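Local coordinates for protein yciO (Escherichia coli, PDB 1K7J) that belongs to the SUA5 family and probably binds double-stranded RNA, although its precise role is unknown, at residues F65-R70 / P139-S144; Y32-G37 / G120-S125; S73-Y78 / F99-T104. All blocks are in the same frame, centred on the assembly; numbering follows the deposited sequence.

Interaction 1 of 3, residues F65-R70 / P139-S144; sequences FTLMCR and PMLSTS. With SO4 (sulfate ion), chain B.
T66 faces S142 and M68 faces M140 as antiparallel hydrogen-bonded pairs, with the non-hydrogen-bonded pair L67 and L141 between them, on two short strand segments that run at 120° to each other with their axes 4.6 Å apart. The strands are neighbours in the middle of the mixed sheet of the YrdC-like fold, and the contact illustrates how such a ladder gives each sheet face its own packing. Its rungs are uneven. S142 N meets T66 O at 2.7 Å, whereas the return bond from T66 N to S142 O is 3.0 Å long and bent to 135°; the M68 N to M140 O bond is nearly straight. At the end of the ladder P139 CA makes a CA-H...O contact of 3.2 Å with M68 O, and the proline ring lies against C69 SG.

T66, M68, M140 and S142 share one face. The selenomethionine M68 is bent at both its second and third torsions, which curls its CE back to 3.9 Å from S142 CB; the hydroxyl of S142 bonds to Y32 OH. On the other face, L141 has its CG opposite the backbone N (chi1 172°), so that CD1 extends back across the strand gap to lie 3.9 Å from F65 CB and oblique to the phenyl ring. The F65 side chain also packs on M50 and C54 of helix 47-57, joining the sheet to the helix.

Beyond the ladder S144 binds a sulfate, probably from the crystallisation liquor, to which R57 and R196 also hydrogen-bond. The backbone N of S144 reaches sulfate O2 at 2.7 Å, and S144 OG reaches sulfate O1 at 2.6 Å.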
ATOM      1  N   PHE A  65      -7.593   5.537   0.252  1.00 12.37           N
ATOM      2  CA  PHE A  65      -6.139   5.533   0.223  1.00 12.01           C
ATOM      3  C   PHE A  65      -5.822   4.200   0.888  1.00 11.34           C
ATOM      4  O   PHE A  65      -6.731   3.477   1.302  1.00 11.78           O
ATOM      5  CB  PHE A  65      -5.563   6.659   1.083  1.00 12.90           C
ATOM      6  CG  PHE A  65      -5.441   7.968   0.371  1.00 14.25           C
ATOM      7  CD1 PHE A  65      -4.479   8.147  -0.616  1.00 14.61           C
ATOM      8  CD2 PHE A  65      -6.280   9.028   0.692  1.00 14.52           C
ATOM      9  CE1 PHE A  65      -4.355   9.367  -1.274  1.00 15.64           C
ATOM     10  CE2 PHE A  65      -6.164  10.250   0.041  1.00 15.45           C
ATOM     11  CZ  PHE A  65      -5.199  10.418  -0.943  1.00 15.75           C
ATOM     12  N   THR A  66      -4.542   3.873   0.994  1.00 10.70           N
ATOM     13  CA  THR A  66      -4.137   2.633   1.631  1.00 10.17           C
ATOM     14  C   THR A  66      -3.033   2.915   2.630  1.00  9.91           C
ATOM     15  O   THR A  66      -2.165   3.749   2.383  1.00 10.36           O
ATOM     16  CB  THR A  66      -3.591   1.617   0.602  1.00 10.46           C
ATOM     17  OG1 THR A  66      -4.628   1.263  -0.320  1.00 10.94           O
ATOM     18  CG2 THR A  66      -3.095   0.352   1.302  1.00 10.96           C
ATOM     19  N   LEU A  67      -3.094   2.255   3.778  1.00  9.42           N
ATOM     20  CA  LEU A  67      -2.032   2.387   4.758  1.00  9.13           C
ATOM     21  C   LEU A  67      -1.354   1.024   4.726  1.00  8.98           C
ATOM     22  O   LEU A  67      -1.982   0.004   5.017  1.00  8.68           O
ATOM     23  CB  LEU A  67      -2.574   2.680   6.160  1.00  9.55           C
ATOM     24  CG  LEU A  67      -3.115   4.093   6.412  1.00  9.83           C
ATOM     25  CD1 LEU A  67      -3.483   4.231   7.878  1.00 10.86           C
ATOM     26  CD2 LEU A  67      -2.065   5.137   6.034  1.00 10.42           C
HETATM   27  N   MSE A  68      -0.089   1.013   4.322  1.00  8.82           N
HETATM   28  CA  MSE A  68       0.697  -0.215   4.244  1.00  8.49           C
HETATM   29  C   MSE A  68       1.241  -0.428   5.658  1.00  8.43           C
HETATM   30  O   MSE A  68       2.078   0.346   6.131  1.00  8.61           O
HETATM   31  CB  MSE A  68       1.830  -0.026   3.227  1.00  7.81           C
HETATM   32  CG  MSE A  68       2.434  -1.305   2.660  1.00  7.46           C
HETATM   33 SE   MSE A  68       1.207  -2.311   1.505  1.00 11.00          SE
HETATM   34  CE  MSE A  68       1.131  -1.128  -0.072  1.00 11.32           C
ATOM     35  N   CYS A  69       0.757  -1.478   6.324  1.00  8.96           N
ATOM     36  CA  CYS A  69       1.129  -1.773   7.707  1.00  9.11           C
ATOM     37  C   CYS A  69       2.034  -2.982   7.907  1.00  9.15           C
ATOM     38  O   CYS A  69       1.971  -3.957   7.162  1.00  9.08           O
ATOM     39  CB  CYS A  69      -0.135  -1.966   8.545  1.00 10.22           C
ATOM     40  SG  CYS A  69      -1.274  -0.567   8.523  1.00 11.92           S
ATOM     41  N   ARG A  70       2.848  -2.916   8.954  1.00  9.32           N
ATOM     42  CA  ARG A  70       3.788  -3.978   9.282  1.00  9.51           C
ATOM     43  C   ARG A  70       3.104  -5.306   9.599  1.00  9.34           C
ATOM     44  O   ARG A  70       3.519  -6.360   9.115  1.00  9.64           O
ATOM     45  CB  ARG A  70       4.638  -3.554  10.482  1.00 10.48           C
ATOM     46  CG  ARG A  70       5.721  -4.548  10.871  1.00 12.34           C
ATOM     47  CD  ARG A  70       6.869  -4.542   9.873  1.00 14.05           C
ATOM     48  NE  ARG A  70       7.898  -5.517  10.227  1.00 16.36           N
ATOM     49  CZ  ARG A  70       8.653  -5.446  11.319  1.00 16.87           C
ATOM     50  NH1 ARG A  70       8.503  -4.440  12.169  1.00 17.73           N
ATOM     51  NH2 ARG A  70       9.550  -6.393  11.571  1.00 17.81           N
ATOM     52  N   PRO A 139       3.166   3.033   9.522  1.00  9.46           N
ATOM     53  CA  PRO A 139       2.609   2.739   8.199  1.00  9.79           C
ATOM     54  C   PRO A 139       3.074   3.711   7.130  1.00 10.16           C
ATOM     55  O   PRO A 139       3.494   4.828   7.420  1.00  9.93           O
ATOM     56  CB  PRO A 139       1.099   2.841   8.421  1.00  9.45           C
ATOM     57  CG  PRO A 139       0.943   2.479   9.859  1.00  9.25           C
ATOM     58  CD  PRO A 139       2.087   3.224  10.504  1.00  9.57           C
HETATM   59  N   MSE A 140       2.984   3.268   5.886  1.00 10.58           N
HETATM   60  CA  MSE A 140       3.357   4.087   4.749  1.00 11.84           C
HETATM   61  C   MSE A 140       2.071   4.397   3.986  1.00 11.90           C
HETATM   62  O   MSE A 140       1.286   3.493   3.713  1.00 12.25           O
HETATM   63  CB  MSE A 140       4.333   3.304   3.866  1.00 13.98           C
HETATM   64  CG  MSE A 140       4.821   4.019   2.629  1.00 16.93           C
HETATM   65 SE   MSE A 140       6.645   3.507   2.208  1.00 18.72          SE
HETATM   66  CE  MSE A 140       6.474   1.587   2.303  1.00 19.18           C
ATOM     67  N   LEU A 141       1.826   5.669   3.687  1.00 11.02           N
ATOM     68  CA  LEU A 141       0.638   6.030   2.921  1.00 11.30           C
ATOM     69  C   LEU A 141       0.915   5.486   1.530  1.00 10.87           C
ATOM     70  O   LEU A 141       1.968   5.763   0.951  1.00 11.10           O
ATOM     71  CB  LEU A 141       0.461   7.545   2.863  1.00 11.88           C
ATOM     72  CG  LEU A 141      -0.658   8.017   1.929  1.00 12.80           C
ATOM     73  CD1 LEU A 141      -2.001   7.465   2.397  1.00 13.54           C
ATOM     74  CD2 LEU A 141      -0.679   9.535   1.899  1.00 14.54           C
ATOM     75  N   SER A 142      -0.019   4.712   0.990  1.00 10.53           N
ATOM     76  CA  SER A 142       0.197   4.105  -0.314  1.00 10.70           C
ATOM     77  C   SER A 142      -1.058   3.932  -1.150  1.00 10.84           C
ATOM     78  O   SER A 142      -2.163   4.269  -0.732  1.00 10.56           O
ATOM     79  CB  SER A 142       0.823   2.716  -0.130  1.00 11.28           C
ATOM     80  OG  SER A 142       1.940   2.745   0.741  1.00 11.96           O
ATOM     81  N   THR A 143      -0.838   3.411  -2.352  1.00 11.33           N
ATOM     82  CA  THR A 143      -1.885   3.060  -3.308  1.00 11.06           C
ATOM     83  C   THR A 143      -1.207   2.062  -4.233  1.00 10.31           C
ATOM     84  O   THR A 143       0.023   2.061  -4.362  1.00  9.16           O
ATOM     85  CB  THR A 143      -2.387   4.249  -4.185  1.00 11.93           C
ATOM     86  OG1 THR A 143      -1.370   4.626  -5.122  1.00 12.50           O
ATOM     87  CG2 THR A 143      -2.769   5.435  -3.327  1.00 13.04           C
ATOM     88  N   SER A 144      -1.984   1.184  -4.851  1.00 10.08           N
ATOM     89  CA  SER A 144      -1.388   0.236  -5.780  1.00 10.33           C
ATOM     90  C   SER A 144      -0.984   1.058  -6.993  1.00 10.97           C
ATOM     91  O   SER A 144      -1.579   2.100  -7.265  1.00 11.95           O
ATOM     92  CB  SER A 144      -2.407  -0.822  -6.201  1.00 10.06           C
ATOM     93  OG  SER A 144      -2.808  -1.612  -5.098  1.00  9.05           O
TER
HETATM   94  S   SO4 B 207      -5.783   0.365  -4.562  1.00 10.96           S
HETATM   95  O1  SO4 B 207      -5.181  -0.943  -4.244  1.00 10.23           O
HETATM   96  O2  SO4 B 207      -4.725   1.345  -4.853  1.00 10.58           O
HETATM   97  O3  SO4 B 207      -6.658   0.232  -5.745  1.00 11.41           O
HETATM   98  O4  SO4 B 207      -6.580   0.825  -3.409  1.00 11.67           O

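Interaction 2 of 3, residues Y32-G37 / G120-S125; sequences YPTDSG and GMRVPS
T34 OG1 is gripped by three groups: it donates to G37 O at 2.6 Å, accepts from S36 N at 3.0 Å, and takes a weak bond from R122 NH2 across the contact, 2.9 Å long but bent to 123°. The side chain of R122 is extended from CG to NE and crosses that of T34 at about a right angle, bringing the guanidinium edge to the hydroxyl. Two waters lie in the guanidinium plane, one carrying NE to D35 OD1 and the other NH2 to S36 O. NH1 bonds to S144 OG, beside the bound sulfate.

The bond from S36 N makes an ST turn, set in the tight hairpin between strands 30-34 and 37-43, and it presents D35 to the loop that follows strand 118-122. There S125 N donates to D35 OD1 at 2.9 Å, approaching from above the carboxylate plane, while P124 CA lies 3.3 Å from the same oxygen. OD2 takes S36 OG and the backbone N of N96. With the carboxylate gone, as in an alanine, S125 N, S36 OG and the N of N96 would probably lose their acceptor, and the water on R122 NE would be less firmly placed. S125 OG packs 3.1 Å from D35 CB.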
ATOM      1  N   TYR A  32       7.552   1.028  -4.761  1.00  8.10           N
ATOM      2  CA  TYR A  32       8.163  -0.146  -4.159  1.00  8.01           C
ATOM      3  C   TYR A  32       7.349  -1.401  -4.428  1.00  7.63           C
ATOM      4  O   TYR A  32       6.141  -1.341  -4.642  1.00  8.14           O
ATOM      5  CB  TYR A  32       8.338   0.052  -2.649  1.00  8.07           C
ATOM      6  CG  TYR A  32       7.055   0.194  -1.862  1.00  8.76           C
ATOM      7  CD1 TYR A  32       6.327   1.385  -1.872  1.00  9.22           C
ATOM      8  CD2 TYR A  32       6.589  -0.855  -1.072  1.00  9.30           C
ATOM      9  CE1 TYR A  32       5.162   1.526  -1.105  1.00  9.66           C
ATOM     10  CE2 TYR A  32       5.433  -0.724  -0.306  1.00  9.93           C
ATOM     11  CZ  TYR A  32       4.727   0.467  -0.323  1.00 10.40           C
ATOM     12  OH  TYR A  32       3.601   0.603   0.465  1.00 10.68           O
ATOM     13  N   PRO A  33       8.006  -2.564  -4.412  1.00  7.65           N
ATOM     14  CA  PRO A  33       7.321  -3.830  -4.666  1.00  7.51           C
ATOM     15  C   PRO A  33       6.546  -4.383  -3.478  1.00  7.51           C
ATOM     16  O   PRO A  33       6.951  -4.210  -2.332  1.00  7.52           O
ATOM     17  CB  PRO A  33       8.467  -4.753  -5.054  1.00  7.75           C
ATOM     18  CG  PRO A  33       9.567  -4.281  -4.133  1.00  7.34           C
ATOM     19  CD  PRO A  33       9.458  -2.772  -4.244  1.00  7.92           C
ATOM     20  N   THR A  34       5.419  -5.036  -3.762  1.00  8.08           N
ATOM     21  CA  THR A  34       4.628  -5.691  -2.723  1.00  8.37           C
ATOM     22  C   THR A  34       4.330  -7.078  -3.281  1.00  8.15           C
ATOM     23  O   THR A  34       4.708  -7.391  -4.412  1.00  8.61           O
ATOM     24  CB  THR A  34       3.274  -4.987  -2.430  1.00  8.68           C
ATOM     25  OG1 THR A  34       2.344  -5.260  -3.486  1.00  8.76           O
ATOM     26  CG2 THR A  34       3.466  -3.484  -2.286  1.00  9.01           C
ATOM     27  N   ASP A  35       3.662  -7.909  -2.494  1.00  8.40           N
ATOM     28  CA  ASP A  35       3.314  -9.254  -2.937  1.00  8.64           C
ATOM     29  C   ASP A  35       2.274  -9.206  -4.059  1.00  8.66           C
ATOM     30  O   ASP A  35       2.130 -10.163  -4.818  1.00  8.80           O
ATOM     31  CB  ASP A  35       2.750 -10.052  -1.767  1.00  8.95           C
ATOM     32  CG  ASP A  35       1.629  -9.322  -1.068  1.00  9.40           C
ATOM     33  OD1 ASP A  35       1.930  -8.473  -0.203  1.00  9.54           O
ATOM     34  OD2 ASP A  35       0.452  -9.578  -1.403  1.00 10.48           O
ATOM     35  N   SER A  36       1.549  -8.093  -4.153  1.00  9.33           N
ATOM     36  CA  SER A  36       0.521  -7.927  -5.177  1.00  9.54           C
ATOM     37  C   SER A  36       0.778  -6.701  -6.050  1.00  9.81           C
ATOM     38  O   SER A  36       0.017  -5.732  -6.020  1.00  9.56           O
ATOM     39  CB  SER A  36      -0.860  -7.812  -4.523  1.00 10.21           C
ATOM     40  OG  SER A  36      -1.153  -8.963  -3.748  1.00 10.47           O
ATOM     41  N   GLY A  37       1.858  -6.752  -6.824  1.00 10.08           N
ATOM     42  CA  GLY A  37       2.203  -5.653  -7.710  1.00  9.47           C
ATOM     43  C   GLY A  37       2.970  -4.524  -7.046  1.00  9.06           C
ATOM     44  O   GLY A  37       3.171  -4.512  -5.830  1.00  9.77           O
ATOM     45  N   GLY A 120      -8.089   2.062   3.345  1.00 10.00           N
ATOM     46  CA  GLY A 120      -7.707   0.677   3.140  1.00  9.70           C
ATOM     47  C   GLY A 120      -6.496   0.306   3.970  1.00  9.89           C
ATOM     48  O   GLY A 120      -5.521   1.058   4.021  1.00 11.45           O
HETATM   49  N   MSE A 121      -6.564  -0.845   4.630  1.00  9.42           N
HETATM   50  CA  MSE A 121      -5.473  -1.329   5.466  1.00  9.16           C
HETATM   51  C   MSE A 121      -4.862  -2.523   4.746  1.00  8.60           C
HETATM   52  O   MSE A 121      -5.578  -3.434   4.321  1.00  8.26           O
HETATM   53  CB  MSE A 121      -6.008  -1.728   6.840  1.00 10.44           C
HETATM   54  CG  MSE A 121      -6.825  -0.623   7.528  1.00 11.04           C
HETATM   55 SE   MSE A 121      -5.880   1.071   7.692  1.00 12.97          SE
HETATM   56  CE  MSE A 121      -4.595   0.535   9.022  1.00  8.13           C
ATOM     57  N   ARG A 122      -3.541  -2.527   4.620  1.00  8.10           N
ATOM     58  CA  ARG A 122      -2.877  -3.592   3.879  1.00  7.79           C
ATOM     59  C   ARG A 122      -1.540  -4.009   4.480  1.00  7.64           C
ATOM     60  O   ARG A 122      -0.658  -3.178   4.690  1.00  8.59           O
ATOM     61  CB  ARG A 122      -2.692  -3.103   2.441  1.00  7.37           C
ATOM     62  CG  ARG A 122      -2.016  -4.032   1.455  1.00  8.08           C
ATOM     63  CD  ARG A 122      -2.055  -3.343   0.095  1.00  7.66           C
ATOM     64  NE  ARG A 122      -1.168  -3.930  -0.906  1.00  8.27           N
ATOM     65  CZ  ARG A 122      -1.058  -3.467  -2.146  1.00  7.75           C
ATOM     66  NH1 ARG A 122      -1.778  -2.419  -2.523  1.00  8.87           N
ATOM     67  NH2 ARG A 122      -0.232  -4.048  -3.007  1.00  9.42           N
ATOM     68  N   VAL A 123      -1.407  -5.301   4.767  1.00  7.35           N
ATOM     69  CA  VAL A 123      -0.174  -5.851   5.319  1.00  7.68           C
ATOM     70  C   VAL A 123       0.498  -6.648   4.202  1.00  7.65           C
ATOM     71  O   VAL A 123      -0.008  -7.688   3.788  1.00  8.37           O
ATOM     72  CB  VAL A 123      -0.456  -6.807   6.499  1.00  6.99           C
ATOM     73  CG1 VAL A 123       0.848  -7.389   7.023  1.00  8.40           C
ATOM     74  CG2 VAL A 123      -1.192  -6.063   7.612  1.00  8.25           C
ATOM     75  N   PRO A 124       1.641  -6.161   3.692  1.00  7.64           N
ATOM     76  CA  PRO A 124       2.354  -6.858   2.616  1.00  7.61           C
ATOM     77  C   PRO A 124       3.125  -8.062   3.148  1.00  7.85           C
ATOM     78  O   PRO A 124       3.535  -8.078   4.305  1.00  8.92           O
ATOM     79  CB  PRO A 124       3.268  -5.774   2.062  1.00  7.79           C
ATOM     80  CG  PRO A 124       3.648  -5.018   3.297  1.00  7.45           C
ATOM     81  CD  PRO A 124       2.336  -4.914   4.067  1.00  7.29           C
ATOM     82  N   SER A 125       3.331  -9.066   2.302  1.00  8.17           N
ATOM     83  CA  SER A 125       4.036 -10.268   2.735  1.00  8.33           C
ATOM     84  C   SER A 125       5.469 -10.401   2.218  1.00  8.33           C
ATOM     85  O   SER A 125       6.220 -11.253   2.695  1.00  9.47           O
ATOM     86  CB  SER A 125       3.249 -11.507   2.306  1.00  9.15           C
ATOM     87  OG  SER A 125       3.243 -11.621   0.890  1.00 11.07           O
TER
HETATM   88  O   HOH W   1       0.001  -6.457  -0.149  1.00  9.61           O
HETATM   89  O   HOH W   2       0.100  -2.966  -5.644  1.00 10.79           O

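Interaction 3 of 3, residues S73-Y78 / F99-T104; sequences SELSTY and FILKGT
T104 meets the C-terminal end of helix 72-78 with two bonds, and this is the tight part of the contact. Its backbone N donates to Y78 O at 3.0 Å in an almost straight bond (171°), although it comes from well above the carbonyl plane and off any lone pair. Its hydroxyl donates to T77 O at 3.1 Å, this time in the carbonyl plane and on a lone pair. Two successive carbonyls of the last helical residues thus find donors on one threonine, an arrangement that would be expected to suit the partly negative end of a helix. The T104 side chain can do this because OG1 sits between the backbone N and the carbonyl carbon (chi1 66°), which turns CG2 against the helix end, 3.6 Å from Y78 C. OG1 is itself bonded to E106 N, and G103 CA adds a CA-H...O contact of 3.5 Å to Y78 O.

The contact is a helix laid on one face of the mixed sheet of the YrdC-like fold, with its end tied to the loop leaving strand 97-102. Further back along that strand the two segments draw apart. Between them only one apolar touch remains, L75 CD2 to L101 CD1 at 4.1 Å, where the side chains cross at about a right angle. M121 of the adjoining strand and M89 of helix 83-90 pack against both leucines and make this looser half part of a buried apolar layer. On the more exposed side of the helix the hydroxyl of T77 turns back along its own chain, where OG1 donates to S73 O at 2.9 Å.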
ATOM      1  N   SER A  73      -1.162  -6.023  14.334  1.00  9.84           N
ATOM      2  CA  SER A  73      -1.103  -5.145  15.498  1.00  9.94           C
ATOM      3  C   SER A  73      -1.078  -3.682  15.058  1.00  9.42           C
ATOM      4  O   SER A  73      -1.835  -2.858  15.573  1.00 10.12           O
ATOM      5  CB  SER A  73       0.144  -5.445  16.332  1.00 10.38           C
ATOM      6  OG  SER A  73       0.258  -4.532  17.412  1.00 11.14           O
ATOM      7  N   GLU A  74      -0.206  -3.360  14.106  1.00  9.24           N
ATOM      8  CA  GLU A  74      -0.118  -1.987  13.624  1.00  9.27           C
ATOM      9  C   GLU A  74      -1.412  -1.601  12.922  1.00  9.18           C
ATOM     10  O   GLU A  74      -1.900  -0.483  13.071  1.00  9.15           O
ATOM     11  CB  GLU A  74       1.061  -1.819  12.666  1.00  9.78           C
ATOM     12  CG  GLU A  74       1.214  -0.384  12.175  1.00  9.31           C
ATOM     13  CD  GLU A  74       2.597  -0.096  11.631  1.00 10.94           C
ATOM     14  OE1 GLU A  74       2.897  -0.504  10.489  1.00 11.35           O
ATOM     15  OE2 GLU A  74       3.393   0.537  12.357  1.00 11.89           O
ATOM     16  N   LEU A  75      -1.974  -2.533  12.160  1.00  9.19           N
ATOM     17  CA  LEU A  75      -3.225  -2.275  11.458  1.00  9.36           C
ATOM     18  C   LEU A  75      -4.306  -1.907  12.475  1.00  8.99           C
ATOM     19  O   LEU A  75      -5.090  -0.980  12.261  1.00  8.99           O
ATOM     20  CB  LEU A  75      -3.642  -3.518  10.659  1.00  9.32           C
ATOM     21  CG  LEU A  75      -4.948  -3.456   9.857  1.00  9.64           C
ATOM     22  CD1 LEU A  75      -4.883  -4.463   8.711  1.00  8.69           C
ATOM     23  CD2 LEU A  75      -6.145  -3.742  10.762  1.00 10.12           C
ATOM     24  N   SER A  76      -4.322  -2.622  13.595  1.00  9.23           N
ATOM     25  CA  SER A  76      -5.306  -2.397  14.648  1.00  9.34           C
ATOM     26  C   SER A  76      -5.080  -1.110  15.431  1.00  9.54           C
ATOM     27  O   SER A  76      -5.913  -0.717  16.250  1.00 10.53           O
ATOM     28  CB  SER A  76      -5.316  -3.592  15.599  1.00  9.69           C
ATOM     29  OG  SER A  76      -5.639  -4.775  14.887  1.00 10.14           O
ATOM     30  N   THR A  77      -3.946  -0.465  15.184  1.00  9.34           N
ATOM     31  CA  THR A  77      -3.614   0.786  15.848  1.00  9.35           C
ATOM     32  C   THR A  77      -4.146   1.945  15.009  1.00  9.10           C
ATOM     33  O   THR A  77      -4.580   2.971  15.540  1.00  8.82           O
ATOM     34  CB  THR A  77      -2.083   0.939  15.991  1.00  9.54           C
ATOM     35  OG1 THR A  77      -1.560  -0.166  16.740  1.00 10.25           O
ATOM     36  CG2 THR A  77      -1.732   2.239  16.702  1.00 10.13           C
ATOM     37  N   TYR A  78      -4.129   1.762  13.693  1.00  8.60           N
ATOM     38  CA  TYR A  78      -4.574   2.798  12.772  1.00  8.89           C
ATOM     39  C   TYR A  78      -6.008   2.685  12.268  1.00  8.63           C
ATOM     40  O   TYR A  78      -6.477   3.563  11.552  1.00  8.37           O
ATOM     41  CB  TYR A  78      -3.609   2.887  11.585  1.00  9.91           C
ATOM     42  CG  TYR A  78      -2.276   3.491  11.967  1.00  9.80           C
ATOM     43  CD1 TYR A  78      -1.348   2.767  12.714  1.00 10.67           C
ATOM     44  CD2 TYR A  78      -1.970   4.809  11.633  1.00 10.71           C
ATOM     45  CE1 TYR A  78      -0.143   3.344  13.126  1.00 11.23           C
ATOM     46  CE2 TYR A  78      -0.773   5.395  12.038  1.00 11.25           C
ATOM     47  CZ  TYR A  78       0.133   4.660  12.783  1.00 11.86           C
ATOM     48  OH  TYR A  78       1.309   5.246  13.187  1.00 13.56           O
ATOM     49  N   PHE A  99      -8.034  -4.260   3.292  1.00  7.71           N
ATOM     50  CA  PHE A  99      -9.276  -4.262   4.053  1.00  7.96           C
ATOM     51  C   PHE A  99      -9.741  -2.842   4.316  1.00  8.03           C
ATOM     52  O   PHE A  99      -8.997  -2.038   4.871  1.00  7.90           O
ATOM     53  CB  PHE A  99      -9.064  -4.992   5.382  1.00  8.25           C
ATOM     54  CG  PHE A  99      -8.607  -6.418   5.225  1.00  8.41           C
ATOM     55  CD1 PHE A  99      -9.474  -7.387   4.732  1.00  8.87           C
ATOM     56  CD2 PHE A  99      -7.306  -6.789   5.566  1.00  8.87           C
ATOM     57  CE1 PHE A  99      -9.056  -8.710   4.580  1.00  9.34           C
ATOM     58  CE2 PHE A  99      -6.878  -8.110   5.419  1.00  8.67           C
ATOM     59  CZ  PHE A  99      -7.759  -9.072   4.923  1.00  9.10           C
ATOM     60  N   ILE A 100     -10.966  -2.526   3.913  1.00  8.54           N
ATOM     61  CA  ILE A 100     -11.489  -1.185   4.138  1.00  8.69           C
ATOM     62  C   ILE A 100     -12.107  -1.117   5.528  1.00  8.77           C
ATOM     63  O   ILE A 100     -13.019  -1.879   5.853  1.00  9.24           O
ATOM     64  CB  ILE A 100     -12.552  -0.799   3.089  1.00  9.14           C
ATOM     65  CG1 ILE A 100     -11.988  -0.994   1.679  1.00 10.24           C
ATOM     66  CG2 ILE A 100     -12.985   0.648   3.302  1.00  9.61           C
ATOM     67  CD1 ILE A 100     -10.650  -0.334   1.445  1.00 12.41           C
ATOM     68  N   LEU A 101     -11.591  -0.202   6.341  1.00  8.99           N
ATOM     69  CA  LEU A 101     -12.056  -0.010   7.709  1.00  9.24           C
ATOM     70  C   LEU A 101     -12.076   1.477   8.041  1.00  9.52           C
ATOM     71  O   LEU A 101     -11.554   2.300   7.292  1.00  9.78           O
ATOM     72  CB  LEU A 101     -11.108  -0.721   8.682  1.00  9.77           C
ATOM     73  CG  LEU A 101     -11.064  -2.249   8.595  1.00 10.39           C
ATOM     74  CD1 LEU A 101      -9.723  -2.757   9.091  1.00 11.53           C
ATOM     75  CD2 LEU A 101     -12.212  -2.839   9.403  1.00 10.89           C
ATOM     76  N   LYS A 102     -12.694   1.823   9.163  1.00 10.20           N
ATOM     77  CA  LYS A 102     -12.720   3.216   9.577  1.00 10.65           C
ATOM     78  C   LYS A 102     -11.369   3.520  10.214  1.00  9.82           C
ATOM     79  O   LYS A 102     -10.869   2.737  11.025  1.00  8.97           O
ATOM     80  CB  LYS A 102     -13.841   3.454  10.591  1.00 11.99           C
ATOM     81  CG  LYS A 102     -15.234   3.290  10.005  1.00 14.55           C
ATOM     82  CD  LYS A 102     -16.310   3.680  11.005  1.00 17.18           C
ATOM     83  CE  LYS A 102     -16.190   5.141  11.413  1.00 18.79           C
ATOM     84  NZ  LYS A 102     -17.262   5.540  12.376  1.00 20.08           N
ATOM     85  N   GLY A 103     -10.779   4.652   9.843  1.00 10.01           N
ATOM     86  CA  GLY A 103      -9.487   5.027  10.392  1.00 10.04           C
ATOM     87  C   GLY A 103      -9.590   5.671  11.760  1.00 10.57           C
ATOM     88  O   GLY A 103     -10.571   6.351  12.064  1.00 10.28           O
ATOM     89  N   THR A 104      -8.578   5.454  12.595  1.00 10.64           N
ATOM     90  CA  THR A 104      -8.566   6.040  13.934  1.00 11.20           C
ATOM     91  C   THR A 104      -7.961   7.435  13.873  1.00 11.88           C
ATOM     92  O   THR A 104      -7.585   7.909  12.798  1.00 11.88           O
ATOM     93  CB  THR A 104      -7.729   5.206  14.918  1.00 10.95           C
ATOM     94  OG1 THR A 104      -6.351   5.236  14.520  1.00 10.46           O
ATOM     95  CG2 THR A 104      -8.218   3.769  14.946  1.00 10.85           C
TER

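From the N terminus the chain first lays down the hairpin segment 32-37, then strand segment 65-70, and passes straight into helix 72-78. Interaction 3 is the first to close, when 99-104 returns to that helix. Segment 120-125 next closes interaction 2 on the hairpin, and 139-144 closes interaction 1 on the strand. Interaction 3 is therefore nested inside both larger loops, whereas interactions 1 and 2 cross. In the sheet, strand 66-68 lies beside 118-122, and 118-122 beside 97-102, so one continuous run of strands connects all three contacts. Helix 72-78 packs over this run, with Y78 against P139 and L75 against M121, tying interaction 3 to the other two.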